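Local coordinates for putative phophotriesterase (Proteus mirabilis, PDB 3RHG), which probably hydrolyses ester bonds as a zinc-dependent member of the phosphotriesterase family, with two divalent metal ions bound in each subunit, at residues D76-E80 / M300-N304. Numbering follows the deposited sequence.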
loop_
_atom_site.group_PDB
_atom_site.type_symbol
_atom_site.label_atom_id
_atom_site.label_comp_id
_atom_site.label_asym_id
_atom_site.label_seq_id
_atom_site.Cartn_x
_atom_site.Cartn_y
_atom_site.Cartn_z
ATOM N N ASP A 76 21.670 10.595 2.330
ATOM C CA ASP A 76 20.451 9.786 2.209
ATOM C C ASP A 76 20.211 9.372 0.762
ATOM O O ASP A 76 19.855 8.221 0.473
ATOM C CB ASP A 76 19.239 10.562 2.718
ATOM C CG ASP A 76 19.250 10.744 4.228
ATOM O OD1 ASP A 76 19.672 9.814 4.946
ATOM O OD2 ASP A 76 18.830 11.818 4.695
ATOM N N VAL A 77 20.381 10.325 -0.150
ATOM C CA VAL A 77 20.228 10.043 -1.586
ATOM C C VAL A 77 21.220 8.973 -2.087
ATOM O O VAL A 77 20.840 8.037 -2.799
ATOM C CB VAL A 77 20.317 11.355 -2.414
ATOM C CG1 VAL A 77 20.283 11.058 -3.926
ATOM C CG2 VAL A 77 19.174 12.306 -2.025
ATOM N N ILE A 78 22.488 9.098 -1.702
ATOM C CA ILE A 78 23.494 8.116 -2.104
ATOM C C ILE A 78 23.159 6.739 -1.527
ATOM O O ILE A 78 23.268 5.725 -2.219
ATOM C CB ILE A 78 24.907 8.555 -1.695
ATOM C CG1 ILE A 78 25.361 9.703 -2.600
ATOM C CG2 ILE A 78 25.877 7.380 -1.770
ATOM C CD1 ILE A 78 26.660 10.343 -2.184
ATOM N N PHE A 79 22.740 6.693 -0.261
ATOM C CA PHE A 79 22.364 5.431 0.338
ATOM C C PHE A 79 21.242 4.763 -0.472
ATOM O O PHE A 79 21.281 3.574 -0.760
ATOM C CB PHE A 79 21.923 5.649 1.787
ATOM C CG PHE A 79 21.645 4.381 2.524
ATOM C CD1 PHE A 79 22.689 3.636 3.066
ATOM C CD2 PHE A 79 20.345 3.929 2.687
ATOM C CE1 PHE A 79 22.436 2.465 3.752
ATOM C CE2 PHE A 79 20.089 2.747 3.381
ATOM C CZ PHE A 79 21.136 2.019 3.907
ATOM N N GLU A 80 20.245 5.546 -0.858
ATOM C CA GLU A 80 19.113 5.010 -1.607
ATOM C C GLU A 80 19.505 4.609 -3.023
ATOM O O GLU A 80 19.018 3.607 -3.558
ATOM C CB GLU A 80 17.984 6.030 -1.629
ATOM C CG GLU A 80 17.297 6.143 -0.272
ATOM C CD GLU A 80 16.490 4.897 0.061
ATOM O OE1 GLU A 80 15.725 4.437 -0.823
ATOM O OE2 GLU A 80 16.612 4.386 1.205
ATOM N N MET A 300 9.203 7.910 0.595
ATOM C CA MET A 300 9.343 6.915 -0.460
ATOM C C MET A 300 10.669 6.155 -0.418
ATOM O O MET A 300 10.828 5.110 -1.073
ATOM C CB MET A 300 9.136 7.547 -1.831
ATOM C CG MET A 300 7.763 8.172 -1.965
ATOM S SD MET A 300 7.470 9.010 -3.521
ATOM C CE MET A 300 7.565 7.633 -4.706
ATOM N N TRP A 301 11.633 6.672 0.337
ATOM C CA TRP A 301 12.913 5.987 0.457
ATOM C C TRP A 301 12.738 4.626 1.132
ATOM O O TRP A 301 11.963 4.506 2.094
ATOM C CB TRP A 301 13.850 6.831 1.317
ATOM C CG TRP A 301 14.316 8.085 0.663
ATOM C CD1 TRP A 301 14.347 8.368 -0.684
ATOM C CD2 TRP A 301 14.900 9.204 1.324
ATOM N NE1 TRP A 301 14.899 9.614 -0.886
ATOM C CE2 TRP A 301 15.235 10.153 0.333
ATOM C CE3 TRP A 301 15.137 9.514 2.668
ATOM C CZ2 TRP A 301 15.814 11.390 0.646
ATOM C CZ3 TRP A 301 15.723 10.726 2.974
ATOM C CH2 TRP A 301 16.056 11.651 1.970
ATOM N N ALA A 302 13.444 3.605 0.637
ATOM C CA ALA A 302 13.398 2.272 1.254
ATOM C C ALA A 302 13.823 2.260 2.730
ATOM O O ALA A 302 13.265 1.502 3.533
ATOM C CB ALA A 302 14.232 1.272 0.449
ATOM N N LYS A 303 14.800 3.093 3.094
ATOM C CA LYS A 303 15.258 3.172 4.487
ATOM C C LYS A 303 14.127 3.610 5.431
ATOM O O LYS A 303 14.172 3.391 6.652
ATOM C CB LYS A 303 16.469 4.118 4.603
ATOM C CG LYS A 303 16.160 5.580 4.271
ATOM C CD LYS A 303 17.414 6.364 3.884
ATOM C CE LYS A 303 18.071 6.985 5.097
ATOM N NZ LYS A 303 18.347 5.972 6.150
ATOM N N ASN A 304 13.117 4.247 4.859
ATOM C CA ASN A 304 11.953 4.666 5.638
ATOM C C ASN A 304 10.760 3.733 5.503
ATOM O O ASN A 304 9.688 4.027 6.026
ATOM C CB ASN A 304 11.564 6.109 5.312
ATOM C CG ASN A 304 12.593 7.108 5.814
ATOM O OD1 ASN A 304 13.188 6.915 6.881
ATOM N ND2 ASN A 304 12.844 8.155 5.031
#
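E80 reaches out from helix 74-86 and grips two successive backbone amides of the loop after strand 289-291. E80 OE1 takes the N-H of A302 at 2.8 Å, met from above the carboxylate plane, while E80 OE2 takes K303 N at 2.9 Å on its syn side in a straighter bond (159°). With chi1 near -73°, E80 CG sits over one face of the W301 indole, 3.9 Å from the centroid of the five-membered ring in a CH-pi contact; the bend at chi2 then turns the carboxylate toward the loop amides, its plane only 20° from that of the ring. One turn back on the helix, D76 meets the far end of the same indole, its CB 3.4 Å from W301 CH2. V77 touches the six-membered ring more loosely. K303 runs past E80 OE2, with CD 4.0 Å from F79 CD2, and then bends to bring CE beside D76 OD1; its NZ stays 4.2 Å from that oxygen, too far for a salt bridge, though the two charges may still attract. Through E80, the 3-10 turn 302-304 after the last strand is tied to the helix that leads from the first strand of the phosphotriesterase (beta/alpha)8 barrel into the second.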